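Long-range contacts in time interval measuring enzyme TIME (Bombyx mori, PDB 2E47), which probably removes superoxide by converting it to hydrogen peroxide and oxygen, as a copper- and zinc-binding member of the Cu-Zn superoxide dismutase family: residues 9-14 against 22-27; 51-56 against 117-122; 60-65 against 145-150; 65-70 against 85-90. All coordinates share one frame; numbering follows the deposited sequence.

Interaction 1. Residues 9-14 against 22-27; sequences RAIAVL and NITFTQ. With NAG (2-acetamido-2-deoxy-beta-D-glucopyranose), chain C.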
loop_
_atom_site.group_PDB
_atom_site.type_symbol
_atom_site.label_atom_id
_atom_site.label_comp_id
_atom_site.label_asym_id
_atom_site.label_seq_id
_atom_site.Cartn_x
_atom_site.Cartn_y
_atom_site.Cartn_z
ATOM N N ARG A 9 -0.414 -3.810 12.969
ATOM C CA ARG A 9 -0.643 -2.389 12.710
ATOM C C ARG A 9 -0.560 -2.126 11.189
ATOM O O ARG A 9 -0.143 -2.989 10.411
ATOM C CB ARG A 9 0.387 -1.538 13.460
ATOM C CG ARG A 9 0.447 -1.866 14.959
ATOM C CD ARG A 9 1.285 -0.867 15.740
ATOM N NE ARG A 9 2.702 -0.845 15.322
ATOM C CZ ARG A 9 3.519 0.218 15.437
ATOM N NH1 ARG A 9 3.084 1.372 15.969
ATOM N NH2 ARG A 9 4.775 0.131 14.993
ATOM N N ALA A 10 -0.940 -0.929 10.776
ATOM C CA ALA A 10 -0.861 -0.554 9.373
ATOM C C ALA A 10 -0.517 0.906 9.319
ATOM O O ALA A 10 -0.619 1.613 10.310
ATOM C CB ALA A 10 -2.165 -0.818 8.706
ATOM N N ILE A 11 -0.088 1.377 8.173
ATOM C CA ILE A 11 0.405 2.736 8.099
ATOM C C ILE A 11 0.202 3.158 6.646
ATOM O O ILE A 11 0.232 2.290 5.737
ATOM C CB ILE A 11 1.901 2.794 8.395
ATOM C CG1 ILE A 11 2.382 4.257 8.341
ATOM C CG2 ILE A 11 2.711 1.954 7.354
ATOM C CD1 ILE A 11 3.746 4.501 9.119
ATOM N N ALA A 12 -0.086 4.439 6.436
ATOM C CA ALA A 12 -0.210 5.044 5.072
ATOM C C ALA A 12 0.659 6.258 5.124
ATOM O O ALA A 12 0.673 6.962 6.156
ATOM C CB ALA A 12 -1.659 5.522 4.799
ATOM N N VAL A 13 1.335 6.557 4.039
ATOM C CA VAL A 13 2.187 7.725 4.002
ATOM C C VAL A 13 1.659 8.631 2.934
ATOM O O VAL A 13 1.413 8.193 1.847
ATOM C CB VAL A 13 3.698 7.307 3.736
ATOM C CG1 VAL A 13 4.540 8.470 3.513
ATOM C CG2 VAL A 13 4.260 6.472 4.947
ATOM N N LEU A 14 1.469 9.896 3.240
ATOM C CA LEU A 14 1.135 10.928 2.238
ATOM C C LEU A 14 2.435 11.682 1.850
ATOM O O LEU A 14 3.189 12.060 2.746
ATOM C CB LEU A 14 0.259 11.923 2.966
ATOM C CG LEU A 14 -1.267 11.716 2.940
ATOM C CD1 LEU A 14 -1.697 10.363 2.452
ATOM C CD2 LEU A 14 -2.058 12.242 4.123
ATOM N N ASN A 22 2.294 10.808 8.019
ATOM C CA ASN A 22 2.208 9.382 8.341
ATOM C C ASN A 22 0.924 9.218 9.105
ATOM O O ASN A 22 0.647 10.009 10.026
ATOM C CB ASN A 22 3.337 8.962 9.307
ATOM C CG ASN A 22 4.739 9.252 8.725
ATOM O OD1 ASN A 22 5.059 8.745 7.630
ATOM N ND2 ASN A 22 5.526 10.127 9.408
ATOM N N ILE A 23 0.175 8.189 8.744
ATOM C CA ILE A 23 -1.037 7.769 9.481
ATOM C C ILE A 23 -0.941 6.306 9.809
ATOM O O ILE A 23 -0.770 5.501 8.907
ATOM C CB ILE A 23 -2.333 8.093 8.677
ATOM C CG1 ILE A 23 -2.364 9.597 8.363
ATOM C CG2 ILE A 23 -3.663 7.700 9.494
ATOM C CD1 ILE A 23 -1.803 9.846 7.042
ATOM N N THR A 24 -1.070 5.993 11.107
ATOM C CA THR A 24 -0.850 4.705 11.672
ATOM C C THR A 24 -2.222 4.146 12.169
ATOM O O THR A 24 -3.017 4.914 12.665
ATOM C CB THR A 24 0.170 4.946 12.836
ATOM O OG1 THR A 24 1.541 4.699 12.387
ATOM C CG2 THR A 24 -0.153 4.277 14.035
ATOM N N PHE A 25 -2.454 2.839 12.077
ATOM C CA PHE A 25 -3.743 2.250 12.499
ATOM C C PHE A 25 -3.408 1.139 13.445
ATOM O O PHE A 25 -2.683 0.253 13.061
ATOM C CB PHE A 25 -4.429 1.633 11.284
ATOM C CG PHE A 25 -4.730 2.627 10.182
ATOM C CD1 PHE A 25 -6.013 3.173 10.075
ATOM C CD2 PHE A 25 -3.747 3.022 9.290
ATOM C CE1 PHE A 25 -6.305 4.088 9.085
ATOM C CE2 PHE A 25 -4.005 3.955 8.267
ATOM C CZ PHE A 25 -5.296 4.479 8.147
ATOM N N THR A 26 -3.966 1.116 14.642
ATOM C CA THR A 26 -3.601 0.107 15.611
ATOM C C THR A 26 -4.872 -0.370 16.251
ATOM O O THR A 26 -5.739 0.434 16.604
ATOM C CB THR A 26 -2.616 0.700 16.672
ATOM O OG1 THR A 26 -3.281 1.738 17.363
ATOM C CG2 THR A 26 -1.536 1.457 16.002
ATOM N N GLN A 27 -5.021 -1.680 16.342
ATOM C CA GLN A 27 -6.227 -2.267 16.821
ATOM C C GLN A 27 -6.189 -2.093 18.339
ATOM O O GLN A 27 -5.132 -2.193 18.934
ATOM C CB GLN A 27 -6.290 -3.761 16.417
ATOM C CG GLN A 27 -7.676 -4.403 16.707
ATOM C CD GLN A 27 -8.177 -5.367 15.607
ATOM O OE1 GLN A 27 -7.836 -5.251 14.418
ATOM N NE2 GLN A 27 -9.050 -6.291 16.008
HETATM C C1 NAG C . 6.865 9.658 9.757
HETATM C C2 NAG C . 7.647 8.549 10.492
HETATM C C3 NAG C . 9.113 8.919 10.799
HETATM C C4 NAG C . 9.807 9.959 9.912
HETATM C C5 NAG C . 8.867 10.738 8.988
HETATM C C6 NAG C . 9.555 11.087 7.663
HETATM C C7 NAG C . 6.392 6.883 11.933
HETATM C C8 NAG C . 5.596 6.325 10.809
HETATM N N2 NAG C . 6.997 8.081 11.742
HETATM O O3 NAG C . 9.905 7.750 10.862
HETATM O O4 NAG C . 10.285 10.914 10.833
HETATM O O5 NAG C . 7.681 10.017 8.681
HETATM O O6 NAG C . 10.749 11.829 7.832
HETATM O O7 NAG C . 6.436 6.208 12.962
#
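A10 and A12 pair with F25 and I23 through four backbone hydrogen bonds, two to each antiparallel hydrogen-bonded pair. A12 N reaches I23 O at 2.8 Å, and I23 N returns to A12 O at 2.9 Å; both donors sit nearly on the line of the carbonyl they meet. In the other pair F25 N meets A10 O at 2.8 Å and A10 N meets F25 O at 3.1 Å. Between the two, I11 and T24 form a non-hydrogen-bonded pair, where I11 CA lies 3.1 Å from I23 O in a CA-H...O contact. The strands make the first beta hairpin of the Greek-key beta barrel of Cu-Zn superoxide dismutases, running at 164° to each other.

Apolar contacts fill the face of A10, A12, I23 and F25. The F25 ring presents its edge to the neighbouring strand, A10 O lying in the ring plane beside CD2, and I153 and V35 pack on the same ring. L14 CD2 touches I23 CD1 at 3.8 Å.

The face of I11, V13, N22 and T24 carries the sugar. N22 ND2 is bonded covalently to C1 of the N-acetylglucosamine, with OD1 turned to V13 CG2 at 3.6 Å. I11 extends CG1 opposite its own backbone N (chi1 -179°), which brings CD1 to 3.9 Å from T24 OG1. G55 of the second subunit packs on I11.

Interaction 2. Residues 51-56 against 117-122; sequences VHEKGD and IGRAVV. With CU (copper (II) ion), chain E.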
loop_
_atom_site.group_PDB
_atom_site.type_symbol
_atom_site.label_atom_id
_atom_site.label_comp_id
_atom_site.label_asym_id
_atom_site.label_seq_id
_atom_site.Cartn_x
_atom_site.Cartn_y
_atom_site.Cartn_z
ATOM N N VAL A 51 -11.084 6.405 3.820
ATOM C CA VAL A 51 -10.496 5.210 3.221
ATOM C C VAL A 51 -11.273 4.953 1.947
ATOM O O VAL A 51 -12.554 4.756 1.973
ATOM C CB VAL A 51 -10.609 4.011 4.162
ATOM C CG1 VAL A 51 -10.059 2.732 3.507
ATOM C CG2 VAL A 51 -9.849 4.314 5.527
ATOM N N HIS A 52 -10.564 4.965 0.826
ATOM C CA HIS A 52 -11.217 4.714 -0.439
ATOM C C HIS A 52 -11.028 3.209 -0.774
ATOM O O HIS A 52 -10.211 2.497 -0.178
ATOM C CB HIS A 52 -10.689 5.685 -1.517
ATOM C CG HIS A 52 -11.230 7.088 -1.409
ATOM N ND1 HIS A 52 -11.630 7.811 -2.506
ATOM C CD2 HIS A 52 -11.407 7.911 -0.354
ATOM C CE1 HIS A 52 -12.015 9.015 -2.133
ATOM N NE2 HIS A 52 -11.910 9.099 -0.820
ATOM N N GLU A 53 -11.843 2.697 -1.679
ATOM C CA GLU A 53 -11.969 1.274 -1.841
ATOM C C GLU A 53 -10.690 0.607 -2.407
ATOM O O GLU A 53 -10.326 -0.473 -1.984
ATOM C CB GLU A 53 -13.169 0.985 -2.757
ATOM C CG GLU A 53 -13.303 -0.483 -3.008
ATOM C CD GLU A 53 -14.360 -0.838 -4.063
ATOM O OE1 GLU A 53 -14.762 -2.036 -4.100
ATOM O OE2 GLU A 53 -14.769 0.060 -4.834
ATOM N N LYS A 54 -10.032 1.222 -3.380
ATOM C CA LYS A 54 -8.938 0.531 -4.035
ATOM C C LYS A 54 -7.592 1.179 -3.624
ATOM O O LYS A 54 -7.499 2.418 -3.461
ATOM C CB LYS A 54 -9.089 0.718 -5.529
ATOM C CG LYS A 54 -10.332 0.050 -6.197
ATOM C CD LYS A 54 -10.597 -1.253 -5.559
ATOM C CE LYS A 54 -11.731 -2.023 -6.278
ATOM N NZ LYS A 54 -11.747 -3.481 -5.850
ATOM N N GLY A 55 -6.549 0.379 -3.531
ATOM C CA GLY A 55 -5.183 0.889 -3.189
ATOM C C GLY A 55 -4.379 0.969 -4.459
ATOM O O GLY A 55 -3.226 0.557 -4.531
ATOM N N ASP A 56 -5.033 1.531 -5.464
ATOM C CA ASP A 56 -4.547 1.585 -6.843
ATOM C C ASP A 56 -4.206 3.048 -7.176
ATOM O O ASP A 56 -5.097 3.901 -7.363
ATOM C CB ASP A 56 -5.638 1.100 -7.781
ATOM C CG ASP A 56 -5.234 1.222 -9.240
ATOM O OD1 ASP A 56 -4.081 1.636 -9.548
ATOM O OD2 ASP A 56 -6.057 0.926 -10.103
ATOM N N ILE A 117 -6.538 -2.923 5.026
ATOM C CA ILE A 117 -5.179 -3.096 4.515
ATOM C C ILE A 117 -5.197 -3.309 3.009
ATOM O O ILE A 117 -5.997 -4.108 2.483
ATOM C CB ILE A 117 -4.354 -4.205 5.268
ATOM C CG1 ILE A 117 -4.007 -3.706 6.662
ATOM C CG2 ILE A 117 -3.081 -4.584 4.473
ATOM C CD1 ILE A 117 -3.675 -4.821 7.592
ATOM N N GLY A 118 -4.330 -2.558 2.306
ATOM C CA GLY A 118 -4.314 -2.583 0.847
ATOM C C GLY A 118 -5.280 -1.592 0.257
ATOM O O GLY A 118 -5.351 -1.480 -0.973
ATOM N N ARG A 119 -6.065 -0.902 1.107
ATOM C CA ARG A 119 -6.956 0.150 0.617
ATOM C C ARG A 119 -6.198 1.488 0.663
ATOM O O ARG A 119 -5.010 1.482 0.870
ATOM C CB ARG A 119 -8.332 0.123 1.356
ATOM C CG ARG A 119 -8.943 -1.278 1.153
ATOM C CD ARG A 119 -10.320 -1.440 1.637
ATOM N NE ARG A 119 -10.776 -2.852 1.551
ATOM C CZ ARG A 119 -11.240 -3.458 0.442
ATOM N NH1 ARG A 119 -11.632 -4.718 0.512
ATOM N NH2 ARG A 119 -11.340 -2.832 -0.717
ATOM N N ALA A 120 -6.839 2.618 0.417
ATOM C CA ALA A 120 -6.070 3.895 0.348
ATOM C C ALA A 120 -6.696 4.901 1.302
ATOM O O ALA A 120 -7.917 4.891 1.516
ATOM C CB ALA A 120 -6.112 4.458 -1.038
ATOM N N VAL A 121 -5.859 5.739 1.919
ATOM C CA VAL A 121 -6.385 6.883 2.638
ATOM C C VAL A 121 -6.305 8.028 1.631
ATOM O O VAL A 121 -5.314 8.112 0.856
ATOM C CB VAL A 121 -5.491 7.171 3.842
ATOM C CG1 VAL A 121 -5.814 8.533 4.316
ATOM C CG2 VAL A 121 -5.859 6.239 4.913
ATOM N N VAL A 122 -7.298 8.903 1.627
ATOM C CA VAL A 122 -7.330 10.032 0.705
ATOM C C VAL A 122 -7.683 11.299 1.474
ATOM O O VAL A 122 -8.694 11.328 2.217
ATOM C CB VAL A 122 -8.346 9.916 -0.415
ATOM C CG1 VAL A 122 -8.276 11.193 -1.320
ATOM C CG2 VAL A 122 -8.055 8.662 -1.240
HETATM CU CU CU E . -13.156 10.604 -0.174
HETATM O O HOH W 1 -12.492 -4.144 -3.266
#
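V51 and H52 run antiparallel to V121 and A120, with V51-V121 a non-hydrogen-bonded pair and H52-A120 a hydrogen-bonded one in which H52 N donates to A120 O at 2.7 Å and the return bond from A120 N is weak. This is the point in the Greek-key barrel of Cu-Zn superoxide dismutases where strands 45-52 and 120-124 meet beside the copper site. Beyond H52 the first segment leaves the sheet as a loop, and G55 CA comes to 3.2 Å from G118 O.

The H52 ring is gripped from several directions. Its NE2 binds copper at 2.1 Å, a site completed by H50, H67 and H124, while ND1 is hydrogen-bonded to G65 O, so both ring nitrogens are engaged and the rotation of the ring is fixed. V122 CG2 lies over one face in a CH-pi contact, 3.6 Å from the ring centroid and 16° off its normal. With CG1 anti to the V122 backbone N (chi1 180°), CG2 is the branch set over the ring.

R119 works on the loop. Its chain, extended from CG to NE, passes along the H52 and E53 carbonyls, and NH2 donates to E53 O near the guanidinium plane; NE turns to G115 O. An alanine here would lose these guanidinium bonds and is likely to leave E53 O without this donor and the loop freer to shift. A water joins the three polar side chains, lying 2.8 Å from K54 NZ, 3.1 Å from R119 NH2 and 3.2 Å from E53 OE1.

Interaction 3. Residues 60-65 against 145-150; sequences GCLSTG and GGRVAC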
loop_
_atom_site.group_PDB
_atom_site.type_symbol
_atom_site.label_atom_id
_atom_site.label_comp_id
_atom_site.label_asym_id
_atom_site.label_seq_id
_atom_site.Cartn_x
_atom_site.Cartn_y
_atom_site.Cartn_z
ATOM N N GLY A 60 -3.024 8.089 -10.223
ATOM C CA GLY A 60 -2.957 9.076 -9.159
ATOM C C GLY A 60 -4.083 8.800 -8.180
ATOM O O GLY A 60 -4.518 7.673 -8.088
ATOM N N CYS A 61 -4.542 9.823 -7.459
ATOM C CA CYS A 61 -5.657 9.681 -6.481
ATOM C C CYS A 61 -7.065 9.240 -7.005
ATOM O O CYS A 61 -7.808 8.574 -6.271
ATOM C CB CYS A 61 -5.750 10.888 -5.536
ATOM S SG CYS A 61 -4.252 11.094 -4.432
ATOM N N LEU A 62 -7.381 9.500 -8.263
ATOM C CA LEU A 62 -8.668 9.040 -8.829
ATOM C C LEU A 62 -8.872 7.517 -8.833
ATOM O O LEU A 62 -9.985 7.034 -8.599
ATOM C CB LEU A 62 -8.822 9.567 -10.263
ATOM C CG LEU A 62 -10.195 10.142 -10.670
ATOM C CD1 LEU A 62 -11.239 9.031 -10.926
ATOM C CD2 LEU A 62 -10.758 11.166 -9.624
ATOM N N SER A 63 -7.812 6.763 -9.122
ATOM C CA SER A 63 -7.909 5.318 -9.323
ATOM C C SER A 63 -8.088 4.606 -7.989
ATOM O O SER A 63 -8.414 3.415 -7.952
ATOM C CB SER A 63 -6.690 4.797 -10.145
ATOM O OG SER A 63 -5.446 5.161 -9.486
ATOM N N THR A 64 -8.001 5.348 -6.872
ATOM C CA THR A 64 -8.383 4.739 -5.618
ATOM C C THR A 64 -9.875 4.431 -5.472
ATOM O O THR A 64 -10.257 3.697 -4.549
ATOM C CB THR A 64 -7.877 5.532 -4.380
ATOM O OG1 THR A 64 -8.651 6.711 -4.241
ATOM C CG2 THR A 64 -6.382 5.856 -4.535
ATOM N N GLY A 65 -10.706 4.966 -6.385
ATOM C CA GLY A 65 -12.123 4.644 -6.417
ATOM C C GLY A 65 -12.913 5.524 -5.440
ATOM O O GLY A 65 -12.492 6.654 -5.115
ATOM N N GLY A 145 -14.712 17.347 -2.393
ATOM C CA GLY A 145 -14.012 17.923 -3.536
ATOM C C GLY A 145 -12.887 17.027 -4.019
ATOM O O GLY A 145 -12.916 15.839 -3.778
ATOM N N GLY A 146 -11.893 17.628 -4.684
ATOM C CA GLY A 146 -10.777 16.919 -5.288
ATOM C C GLY A 146 -9.861 16.339 -4.216
ATOM O O GLY A 146 -10.031 16.581 -3.006
ATOM N N ARG A 147 -8.884 15.564 -4.686
ATOM C CA ARG A 147 -8.108 14.688 -3.845
ATOM C C ARG A 147 -6.720 15.267 -3.773
ATOM O O ARG A 147 -6.067 15.353 -4.772
ATOM C CB ARG A 147 -8.090 13.307 -4.494
ATOM C CG ARG A 147 -9.527 12.728 -4.598
ATOM C CD ARG A 147 -9.555 11.293 -5.018
ATOM N NE ARG A 147 -10.948 10.914 -5.166
ATOM C CZ ARG A 147 -11.415 9.706 -5.473
ATOM N NH1 ARG A 147 -12.727 9.543 -5.575
ATOM N NH2 ARG A 147 -10.604 8.672 -5.682
ATOM N N VAL A 148 -6.283 15.707 -2.603
ATOM C CA VAL A 148 -4.989 16.435 -2.589
ATOM C C VAL A 148 -3.796 15.496 -2.342
ATOM O O VAL A 148 -2.677 15.811 -2.718
ATOM C CB VAL A 148 -4.966 17.666 -1.649
ATOM C CG1 VAL A 148 -6.090 18.655 -2.015
ATOM C CG2 VAL A 148 -5.119 17.277 -0.254
ATOM N N ALA A 149 -4.036 14.356 -1.671
ATOM C CA ALA A 149 -2.990 13.364 -1.468
ATOM C C ALA A 149 -3.621 12.051 -1.101
ATOM O O ALA A 149 -4.722 12.032 -0.561
ATOM C CB ALA A 149 -2.029 13.881 -0.313
ATOM N N CYS A 150 -2.897 10.955 -1.369
ATOM C CA CYS A 150 -3.340 9.620 -1.014
ATOM C C CYS A 150 -2.181 8.710 -0.703
ATOM O O CYS A 150 -1.046 8.968 -1.153
ATOM C CB CYS A 150 -4.184 8.970 -2.157
ATOM S SG CYS A 150 -3.568 9.135 -3.766
#
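The intrasubunit disulfide of Cu-Zn superoxide dismutases, C61-C150, ties the long loop after strand 45-52 to strand 147-155 of the Greek-key barrel. C61 SG and C150 SG are 2.2 Å apart with a disulfide torsion of -101°. With C150 SG between its backbone N and carbonyl carbon (chi1 45°) and C61 SG opposite its carbonyl carbon, the sulfurs meet. Beside the bridge, C61 CB packs on R147 CB at 3.5 Å.

R147 extends from there along the loop, its chain straight from CG to NE, and its guanidinium gathers backbone oxygens. NH2 donates to C61 O at 2.9 Å, close to the guanidinium plane, and to G65 O, which is tilted 23° from it; NH1 adds a weak bond to G65 O. L62 CD2 lies over one face of the group. C61 O is held in turn by three donors, R147 NH2, T64 N and T64 OG1, the last two belonging to the 3-10 turn of 62-64. A leucine in place of R147 would probably leave C61 O to its T64 donors and G65 O to H52 ND1, and cost the loop this tie to strand 147-155.

G65 O also accepts from ND1 of H52, whose NE2 binds copper, which makes this carbonyl a second-shell link between arginine and metal site. T64 OG1 donates to C61 O at 2.9 Å, almost on the extension of that C=O bond.

Interaction 4. Residues 65-70 against 85-90; sequences GSHFNP and VGDLGN. With ZN (zinc ion), chain F; CU (copper (II) ion), chain E.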
loop_
_atom_site.group_PDB
_atom_site.type_symbol
_atom_site.label_atom_id
_atom_site.label_comp_id
_atom_site.label_asym_id
_atom_site.label_seq_id
_atom_site.Cartn_x
_atom_site.Cartn_y
_atom_site.Cartn_z
ATOM N N GLY A 65 -10.706 4.966 -6.385
ATOM C CA GLY A 65 -12.123 4.644 -6.417
ATOM C C GLY A 65 -12.913 5.524 -5.440
ATOM O O GLY A 65 -12.492 6.654 -5.115
ATOM N N SER A 66 -14.051 5.011 -4.970
ATOM C CA SER A 66 -14.912 5.785 -4.084
ATOM C C SER A 66 -14.730 5.324 -2.642
ATOM O O SER A 66 -13.841 4.528 -2.325
ATOM C CB SER A 66 -16.388 5.683 -4.539
ATOM O OG SER A 66 -16.817 4.343 -4.675
ATOM N N HIS A 67 -15.556 5.815 -1.744
ATOM C CA HIS A 67 -15.344 5.544 -0.351
ATOM C C HIS A 67 -15.523 4.047 -0.129
ATOM O O HIS A 67 -16.458 3.442 -0.686
ATOM C CB HIS A 67 -16.273 6.419 0.536
ATOM C CG HIS A 67 -15.960 7.891 0.489
ATOM N ND1 HIS A 67 -16.756 8.839 1.090
ATOM C CD2 HIS A 67 -14.919 8.558 -0.106
ATOM C CE1 HIS A 67 -16.188 10.036 0.863
ATOM N NE2 HIS A 67 -15.031 9.889 0.196
ATOM N N PHE A 68 -14.684 3.437 0.702
ATOM C CA PHE A 68 -14.831 2.032 1.019
ATOM C C PHE A 68 -16.212 1.787 1.681
ATOM O O PHE A 68 -16.498 2.338 2.738
ATOM C CB PHE A 68 -13.696 1.588 1.913
ATOM C CG PHE A 68 -13.727 0.125 2.296
ATOM C CD1 PHE A 68 -14.044 -0.867 1.365
ATOM C CD2 PHE A 68 -13.432 -0.255 3.600
ATOM C CE1 PHE A 68 -14.047 -2.194 1.727
ATOM C CE2 PHE A 68 -13.408 -1.578 3.991
ATOM C CZ PHE A 68 -13.723 -2.561 3.046
ATOM N N ASN A 69 -17.050 0.940 1.074
ATOM C CA ASN A 69 -18.477 0.839 1.456
ATOM C C ASN A 69 -19.012 -0.624 1.287
ATOM O O ASN A 69 -19.894 -0.858 0.460
ATOM C CB ASN A 69 -19.289 1.844 0.608
ATOM C CG ASN A 69 -20.818 1.948 0.975
ATOM O OD1 ASN A 69 -21.588 2.367 0.129
ATOM N ND2 ASN A 69 -21.199 1.724 2.210
ATOM N N PRO A 70 -18.460 -1.605 2.065
ATOM C CA PRO A 70 -18.862 -2.991 1.933
ATOM C C PRO A 70 -20.297 -3.206 2.416
ATOM O O PRO A 70 -20.937 -4.190 2.037
ATOM C CB PRO A 70 -17.915 -3.708 2.878
ATOM C CG PRO A 70 -17.610 -2.709 3.935
ATOM C CD PRO A 70 -17.468 -1.434 3.151
ATOM N N VAL A 85 -17.900 2.551 5.687
ATOM C CA VAL A 85 -16.862 2.124 6.617
ATOM C C VAL A 85 -15.669 3.114 6.522
ATOM O O VAL A 85 -15.025 3.416 7.532
ATOM C CB VAL A 85 -16.453 0.642 6.329
ATOM C CG1 VAL A 85 -15.089 0.222 7.039
ATOM C CG2 VAL A 85 -17.572 -0.275 6.821
ATOM N N GLY A 86 -15.422 3.651 5.321
ATOM C CA GLY A 86 -14.321 4.563 5.107
ATOM C C GLY A 86 -14.480 6.022 5.519
ATOM O O GLY A 86 -13.580 6.816 5.274
ATOM N N ASP A 87 -15.620 6.397 6.096
ATOM C CA ASP A 87 -15.909 7.784 6.419
ATOM C C ASP A 87 -15.226 8.073 7.729
ATOM O O ASP A 87 -15.847 7.894 8.767
ATOM C CB ASP A 87 -17.427 7.966 6.615
ATOM C CG ASP A 87 -18.207 7.899 5.283
ATOM O OD1 ASP A 87 -17.575 7.896 4.238
ATOM O OD2 ASP A 87 -19.441 7.859 5.281
ATOM N N LEU A 88 -13.977 8.494 7.728
ATOM C CA LEU A 88 -13.292 8.808 9.008
ATOM C C LEU A 88 -13.578 10.220 9.401
ATOM O O LEU A 88 -13.205 10.610 10.494
ATOM C CB LEU A 88 -11.764 8.613 8.952
ATOM C CG LEU A 88 -11.309 7.186 8.594
ATOM C CD1 LEU A 88 -9.847 7.152 8.093
ATOM C CD2 LEU A 88 -11.512 6.207 9.758
ATOM N N GLY A 89 -14.192 11.023 8.538
ATOM C CA GLY A 89 -14.499 12.385 8.941
ATOM C C GLY A 89 -13.586 13.444 8.302
ATOM O O GLY A 89 -13.249 13.307 7.132
ATOM N N ASN A 90 -13.278 14.502 9.040
ATOM C CA ASN A 90 -12.405 15.589 8.582
ATOM C C ASN A 90 -11.227 15.604 9.489
ATOM O O ASN A 90 -11.388 15.265 10.680
ATOM C CB ASN A 90 -13.114 16.956 8.765
ATOM C CG ASN A 90 -14.238 17.183 7.743
ATOM O OD1 ASN A 90 -15.399 17.422 8.100
ATOM N ND2 ASN A 90 -13.891 17.158 6.497
HETATM ZN ZN ZN F . -18.297 8.306 2.330
HETATM CU CU CU E . -13.156 10.604 -0.174
#
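H67 and D87 meet at the zinc ion, both reaching the metal with a side-chain atom: H67 ND1 at 2.0 Å and D87 OD1 at 2.1 Å. Imidazole and carboxylate planes stand 81° apart, and the 3.4 Å between ND1 and OD1 reflects shared coordination, with no hydrogen bond between the two. The other ring nitrogen, H67 NE2, binds copper at 2.0 Å, so one imidazole spans both metals. H67 sets CG opposite the carbonyl carbon (chi1 -67°), which turns the ring toward the second segment and the zinc.

This bridging histidine is the hallmark of the bimetallic site in Cu-Zn superoxide dismutases. H75 and H84 complete the zinc shell, and H50, H52 and H124 that of copper. D87 is the centre of an inverse gamma turn, and its second oxygen, OD2, accepts from G76 N, a second-shell bond that steadies the carboxylate.

At F68 the segments are joined through the backbone: G86 N donates to F68 O at 3.1 Å, in the carbonyl plane. G86 passes close to the first segment here, and a side chain at that position would press against F68 N. The F68 ring lies beside V85, CD2 touching CG1 at 3.8 Å, the two side chains pointing the same way. P70 then lays its CD over the centre of one face of the F68 ring, while its CG meets V85 CG2 at 3.8 Å, the proline and valine crossing at about a right angle.

How the interactions relate
Interactions 2 and 4 are buried and interactions 1 and 3 only partly so, although all four reach the same antiparallel sheet. Interaction 1 is regular hairpin pairing, with a glycan on one face and apolar side chains on the other; F25 CZ meets V121 CG2 of interaction 2 at 3.7 Å. Interactions 2 and 4 both supply copper ligands, and V51 O and F68 N link them by a probable hydrogen bond. Interaction 3 relies on a disulfide and an arginine instead, and shares G65 with interaction 4. Interaction 2 combines copper ligation with contact to the second subunit, which interaction 1 also touches, whereas interactions 3 and 4 make no contact with it.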